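Local structure of alpha,alpha-trehalose-phosphate synthase (UDP-forming) (5UOF) at residues 247-252 / 349-354; 357-362 / 382-387. The protein is a glycosyltransferase of family 20, an enzyme of the GT-B fold class, built from two Rossmann-like domains that face each other. All blocks are in the same frame, centred on the assembly; numbering follows the deposited sequence.

Contact 1: 247-252 / 349-354; sequences VQYGAR and KYERNL. With EDO (1,2-ethanediol), chain O.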
loop_
_atom_site.group_PDB
_atom_site.type_symbol
_atom_site.label_atom_id
_atom_site.label_comp_id
_atom_site.label_asym_id
_atom_site.label_seq_id
_atom_site.Cartn_x
_atom_site.Cartn_y
_atom_site.Cartn_z
ATOM N N VAL A 247 31.147 -1.105 -25.467
ATOM C CA VAL A 247 31.887 -0.943 -26.719
ATOM C C VAL A 247 32.755 -2.164 -26.987
ATOM O O VAL A 247 32.850 -2.643 -28.123
ATOM C CB VAL A 247 32.736 0.341 -26.670
ATOM C CG1 VAL A 247 33.766 0.376 -27.826
ATOM C CG2 VAL A 247 31.818 1.561 -26.702
ATOM N N GLN A 248 33.394 -2.686 -25.941
ATOM C CA GLN A 248 34.293 -3.830 -26.084
ATOM C C GLN A 248 33.565 -5.057 -26.611
ATOM O O GLN A 248 34.156 -5.885 -27.320
ATOM C CB GLN A 248 34.948 -4.157 -24.742
ATOM C CG GLN A 248 36.118 -3.257 -24.361
ATOM C CD GLN A 248 36.594 -3.492 -22.934
ATOM O OE1 GLN A 248 36.004 -4.279 -22.187
ATOM N NE2 GLN A 248 37.660 -2.802 -22.548
ATOM N N TYR A 249 32.283 -5.190 -26.278
ATOM C CA TYR A 249 31.449 -6.294 -26.733
ATOM C C TYR A 249 30.657 -5.962 -27.992
ATOM O O TYR A 249 29.792 -6.744 -28.392
ATOM C CB TYR A 249 30.490 -6.717 -25.621
ATOM C CG TYR A 249 31.084 -7.764 -24.716
ATOM C CD1 TYR A 249 32.321 -7.566 -24.120
ATOM C CD2 TYR A 249 30.424 -8.958 -24.484
ATOM C CE1 TYR A 249 32.881 -8.534 -23.297
ATOM C CE2 TYR A 249 30.974 -9.932 -23.665
ATOM C CZ TYR A 249 32.201 -9.715 -23.079
ATOM O OH TYR A 249 32.748 -10.680 -22.261
ATOM N N GLY A 250 30.933 -4.825 -28.634
ATOM C CA GLY A 250 30.121 -4.409 -29.763
ATOM C C GLY A 250 30.250 -5.282 -30.995
ATOM O O GLY A 250 29.392 -5.213 -31.881
ATOM N N ALA A 251 31.298 -6.101 -31.073
ATOM C CA ALA A 251 31.529 -6.944 -32.236
ATOM C C ALA A 251 31.195 -8.409 -31.985
ATOM O O ALA A 251 31.398 -9.235 -32.880
ATOM C CB ALA A 251 32.985 -6.816 -32.698
ATOM N N ARG A 252 30.710 -8.753 -30.792
ATOM C CA ARG A 252 30.397 -10.142 -30.476
ATOM C C ARG A 252 29.282 -10.662 -31.376
ATOM O O ARG A 252 28.372 -9.926 -31.753
ATOM C CB ARG A 252 29.978 -10.267 -29.012
ATOM C CG ARG A 252 31.111 -10.008 -28.049
ATOM C CD ARG A 252 32.248 -10.978 -28.282
ATOM N NE ARG A 252 33.261 -10.822 -27.250
ATOM C CZ ARG A 252 33.264 -11.496 -26.106
ATOM N NH1 ARG A 252 32.312 -12.388 -25.852
ATOM N NH2 ARG A 252 34.222 -11.277 -25.220
ATOM N N LYS A 349 19.446 -16.278 -19.911
ATOM C CA LYS A 349 20.522 -15.565 -19.240
ATOM C C LYS A 349 21.585 -15.184 -20.264
ATOM O O LYS A 349 22.074 -16.044 -21.005
ATOM C CB LYS A 349 21.128 -16.432 -18.133
ATOM C CG LYS A 349 22.468 -15.945 -17.590
ATOM C CD LYS A 349 22.320 -14.696 -16.732
ATOM C CE LYS A 349 23.663 -14.256 -16.152
ATOM N NZ LYS A 349 24.261 -15.276 -15.233
ATOM N N TYR A 350 21.944 -13.899 -20.310
ATOM C CA TYR A 350 23.017 -13.417 -21.178
ATOM C C TYR A 350 24.147 -12.833 -20.343
ATOM O O TYR A 350 23.900 -12.248 -19.286
ATOM C CB TYR A 350 22.504 -12.343 -22.161
ATOM C CG TYR A 350 21.465 -12.903 -23.093
ATOM C CD1 TYR A 350 21.839 -13.576 -24.248
ATOM C CD2 TYR A 350 20.109 -12.791 -22.802
ATOM C CE1 TYR A 350 20.901 -14.109 -25.097
ATOM C CE2 TYR A 350 19.159 -13.326 -23.645
ATOM C CZ TYR A 350 19.561 -13.981 -24.789
ATOM O OH TYR A 350 18.628 -14.536 -25.627
ATOM N N GLU A 351 25.384 -13.002 -20.822
ATOM C CA GLU A 351 26.533 -12.322 -20.233
ATOM C C GLU A 351 26.234 -10.848 -20.004
ATOM O O GLU A 351 25.627 -10.185 -20.846
ATOM C CB GLU A 351 27.750 -12.419 -21.148
ATOM C CG GLU A 351 28.521 -13.689 -21.113
ATOM C CD GLU A 351 29.773 -13.548 -21.948
ATOM O OE1 GLU A 351 30.617 -12.687 -21.612
ATOM O OE2 GLU A 351 29.888 -14.257 -22.966
ATOM N N ARG A 352 26.703 -10.336 -18.867
ATOM C CA ARG A 352 26.411 -8.959 -18.496
ATOM C C ARG A 352 26.898 -7.981 -19.554
ATOM O O ARG A 352 26.179 -7.047 -19.919
ATOM C CB ARG A 352 27.047 -8.646 -17.146
ATOM C CG ARG A 352 26.960 -7.195 -16.729
ATOM C CD ARG A 352 27.603 -7.033 -15.363
ATOM N NE ARG A 352 27.740 -5.637 -14.978
ATOM C CZ ARG A 352 26.771 -4.919 -14.422
ATOM N NH1 ARG A 352 25.585 -5.473 -14.191
ATOM N NH2 ARG A 352 26.992 -3.652 -14.097
ATOM N N ASN A 353 28.112 -8.177 -20.064
ATOM C CA ASN A 353 28.646 -7.208 -21.018
ATOM C C ASN A 353 27.914 -7.268 -22.350
ATOM O O ASN A 353 27.853 -6.260 -23.066
ATOM C CB ASN A 353 30.141 -7.425 -21.210
ATOM C CG ASN A 353 30.943 -6.937 -20.032
ATOM O OD1 ASN A 353 30.384 -6.432 -19.057
ATOM N ND2 ASN A 353 32.259 -7.081 -20.110
ATOM N N LEU A 354 27.368 -8.436 -22.701
ATOM C CA LEU A 354 26.501 -8.525 -23.871
ATOM C C LEU A 354 25.248 -7.675 -23.694
ATOM O O LEU A 354 24.835 -6.964 -24.618
ATOM C CB LEU A 354 26.134 -9.988 -24.130
ATOM C CG LEU A 354 25.699 -10.397 -25.534
ATOM C CD1 LEU A 354 26.833 -10.178 -26.529
ATOM C CD2 LEU A 354 25.238 -11.845 -25.549
HETATM C C1 EDO O . 21.893 -17.682 -23.757
HETATM O O1 EDO O . 21.155 -18.277 -22.685
HETATM C C2 EDO O . 21.457 -18.368 -25.040
HETATM O O2 EDO O . 22.608 -18.596 -25.854
#
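Tyr249 lays its ring on the first turn of helix 352-361, centred over CB of Asn353. That methylene stands almost exactly on the ring normal, 3.4 Å from the centroid, a CH-pi contact in which all six ring carbons are about equally far from Asn353 CB. The amide of Asn353 is turned at a right angle to the ring, and ND2 passes Tyr249 CE1 at 3.6 Å. On the opposite face of the phenol lies the guanidinium of Arg252, offset toward the rim, so the ring is sandwiched between a methylene and a cationic group. A bend at chi2 (-59°) turns the Arg252 chain along the Tyr249 ring and brings the guanidinium over its face. Arg252 NH1 stays 4.2 Å from Glu351 OE2, too far for a salt bridge. Tyr249 OH donates to Glu351 OE1 at 3.0 Å, nearly in line with the carboxylate C-O bond; OE1 lies at the ring edge, near its plane, while the carboxylate and ring planes are 87° apart. Leu354 CD1 packs 4.0 Å from Arg252 CB. The contact packs the turn between helices 239-248 and 253-262 against the start of helix 352-361, with Asn353 also touching Ala245 and Leu354 reaching Pro254 and Val255.

Contact 2: 357-362 / 382-387; sequences AFFRMS and VASQDP. With NA (sodium ion), chain C.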
loop_
_atom_site.group_PDB
_atom_site.type_symbol
_atom_site.label_atom_id
_atom_site.label_comp_id
_atom_site.label_asym_id
_atom_site.label_seq_id
_atom_site.Cartn_x
_atom_site.Cartn_y
_atom_site.Cartn_z
ATOM N N ALA A 357 26.043 -4.169 -24.411
ATOM C CA ALA A 357 26.099 -3.941 -25.853
ATOM C C ALA A 357 24.700 -3.887 -26.465
ATOM O O ALA A 357 24.454 -3.093 -27.384
ATOM C CB ALA A 357 26.955 -5.017 -26.529
ATOM N N PHE A 358 23.767 -4.716 -25.975
ATOM C CA PHE A 358 22.385 -4.606 -26.444
ATOM C C PHE A 358 21.798 -3.255 -26.059
ATOM O O PHE A 358 21.090 -2.626 -26.855
ATOM C CB PHE A 358 21.498 -5.711 -25.857
ATOM C CG PHE A 358 21.895 -7.115 -26.224
ATOM C CD1 PHE A 358 22.661 -7.394 -27.340
ATOM C CD2 PHE A 358 21.462 -8.174 -25.430
ATOM C CE1 PHE A 358 23.002 -8.711 -27.655
ATOM C CE2 PHE A 358 21.794 -9.478 -25.733
ATOM C CZ PHE A 358 22.575 -9.750 -26.839
ATOM N N PHE A 359 22.038 -2.818 -24.816
ATOM C CA PHE A 359 21.558 -1.501 -24.408
ATOM C C PHE A 359 22.120 -0.420 -25.319
ATOM O O PHE A 359 21.401 0.496 -25.734
ATOM C CB PHE A 359 21.966 -1.198 -22.963
ATOM C CG PHE A 359 21.285 -2.048 -21.922
ATOM C CD1 PHE A 359 20.093 -2.697 -22.189
ATOM C CD2 PHE A 359 21.858 -2.185 -20.661
ATOM C CE1 PHE A 359 19.473 -3.466 -21.207
ATOM C CE2 PHE A 359 21.248 -2.943 -19.684
ATOM C CZ PHE A 359 20.060 -3.593 -19.955
ATOM N N ARG A 360 23.408 -0.497 -25.628
ATOM C CA ARG A 360 24.001 0.563 -26.434
ATOM C C ARG A 360 23.371 0.612 -27.823
ATOM O O ARG A 360 23.141 1.696 -28.366
ATOM C CB ARG A 360 25.514 0.381 -26.534
ATOM C CG ARG A 360 26.236 1.580 -27.198
ATOM C CD ARG A 360 27.743 1.410 -27.014
ATOM N NE ARG A 360 28.578 2.539 -27.459
ATOM C CZ ARG A 360 29.071 3.483 -26.652
ATOM N NH1 ARG A 360 28.793 3.480 -25.354
ATOM N NH2 ARG A 360 29.869 4.428 -27.142
ATOM N N MET A 361 23.074 -0.555 -28.408
ATOM C CA MET A 361 22.466 -0.646 -29.737
ATOM C C MET A 361 21.062 -0.067 -29.750
ATOM O O MET A 361 20.609 0.480 -30.761
ATOM C CB MET A 361 22.408 -2.113 -30.181
ATOM C CG MET A 361 21.738 -2.359 -31.523
ATOM S SD MET A 361 21.510 -4.108 -31.933
ATOM C CE MET A 361 22.775 -4.846 -30.917
ATOM N N SER A 362 20.353 -0.211 -28.637
ATOM C CA SER A 362 18.939 0.126 -28.598
ATOM C C SER A 362 18.710 1.638 -28.593
ATOM O O SER A 362 19.596 2.439 -28.298
ATOM C CB SER A 362 18.298 -0.484 -27.362
ATOM O OG SER A 362 18.686 0.261 -26.227
ATOM N N VAL A 382 21.533 3.747 -19.109
ATOM C CA VAL A 382 22.094 5.064 -19.418
ATOM C C VAL A 382 23.597 4.956 -19.633
ATOM O O VAL A 382 24.149 5.479 -20.611
ATOM C CB VAL A 382 21.760 6.058 -18.291
ATOM C CG1 VAL A 382 22.502 7.386 -18.483
ATOM C CG2 VAL A 382 20.250 6.286 -18.205
ATOM N N ALA A 383 24.282 4.266 -18.713
ATOM C CA ALA A 383 25.741 4.200 -18.789
ATOM C C ALA A 383 26.220 3.555 -20.085
ATOM O O ALA A 383 27.341 3.828 -20.539
ATOM C CB ALA A 383 26.286 3.432 -17.581
ATOM N N SER A 384 25.403 2.695 -20.689
ATOM C CA SER A 384 25.810 1.991 -21.896
ATOM C C SER A 384 25.729 2.854 -23.155
ATOM O O SER A 384 26.285 2.465 -24.186
ATOM C CB SER A 384 24.941 0.738 -22.080
ATOM O OG SER A 384 25.148 -0.196 -21.032
ATOM N N GLN A 385 25.058 3.999 -23.110
ATOM C CA GLN A 385 24.730 4.696 -24.350
ATOM C C GLN A 385 25.932 5.395 -24.965
ATOM O O GLN A 385 26.835 5.875 -24.272
ATOM C CB GLN A 385 23.628 5.730 -24.110
ATOM C CG GLN A 385 22.353 5.082 -23.588
ATOM C CD GLN A 385 21.874 3.973 -24.511
ATOM O OE1 GLN A 385 21.668 4.189 -25.715
ATOM N NE2 GLN A 385 21.730 2.769 -23.965
ATOM N N ASP A 386 25.917 5.467 -26.301
ATOM C CA ASP A 386 26.878 6.286 -27.018
ATOM C C ASP A 386 26.403 7.731 -26.907
ATOM O O ASP A 386 25.294 8.033 -27.353
ATOM C CB ASP A 386 26.967 5.844 -28.486
ATOM C CG ASP A 386 28.091 6.543 -29.257
ATOM O OD1 ASP A 386 28.409 7.719 -28.955
ATOM O OD2 ASP A 386 28.674 5.910 -30.173
ATOM N N PRO A 387 27.175 8.637 -26.302
ATOM C CA PRO A 387 26.688 10.019 -26.163
ATOM C C PRO A 387 26.480 10.725 -27.489
ATOM O O PRO A 387 25.789 11.751 -27.509
ATOM C CB PRO A 387 27.781 10.709 -25.332
ATOM C CG PRO A 387 29.008 9.884 -25.550
ATOM C CD PRO A 387 28.527 8.465 -25.738
HETATM NA NA NA C . 21.623 3.453 -27.920
HETATM O O HOH W 1 28.640 3.238 -30.176
HETATM O O HOH W 2 23.693 4.699 -28.249
HETATM O O HOH W 3 20.633 5.194 -29.474
#
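Arg360 runs extended from CG to NE, with CG anti to the backbone N (chi1 -171°), and lies alongside the chain leaving helix 376-384, whereas Gln385 bends at chi2 (-55°) and turns its amide back to the end of helix 352-361. Between them the two helix C-termini, in the C-terminal Rossmann-like domain of this GT-B fold, build a sodium site. Gln385 uses both ends of its amide: OE1 binds the sodium ion and also accepts from Gly391 N, while NE2 donates to Phe359 O at 2.9 Å in a nearly straight bond (164°). The donor stands above the carbonyl plane, and Ser362 OG reaches Phe359 O from the opposite face at 2.8 Å, so two side chains grip this oxygen. Beside it, Ser384 CB packs on Phe359 CB at 3.7 Å. Arg360 NH1 donates to Ser384 O at 2.9 Å from above the carbonyl plane. One face of the guanidinium rests on CA and CB of Asp386. A longer salt bridge joins Arg360 NH2 to Asp386 OD2 at 3.6 Å; a water taking a bond from NE and giving one to OD2 ties the same groups together. Asp386 OD1 is turned to Ala388 N. Two waters complete the sodium shell, one of them accepting a bond from Asp386 N. The ion is also bound by Arg360 O at 2.4 Å and Ser362 O at 2.3 Å.

In the fold
From the N terminus, the chain first builds the whole mixed sheet and then enters helix 239-248, whose end opens contact 1. Helix 253-262 and strands 266-271, 301-306 and 343-346 of the parallel sheet follow before 349-354 returns and closes this long loop. Contact 2 opens a few residues later on the same helix, 352-361, and closes a much shorter loop through strand 364-367 and helix 376-384. The two loops therefore come in series, neither nesting nor crossing. Helix 352-361 carries both contacts, one near each end, their centres about 11 Å apart. They meet where Val247 CG2 packs on Arg360 CZ at 3.4 Å, joining helix 239-248 to the sodium-binding corner.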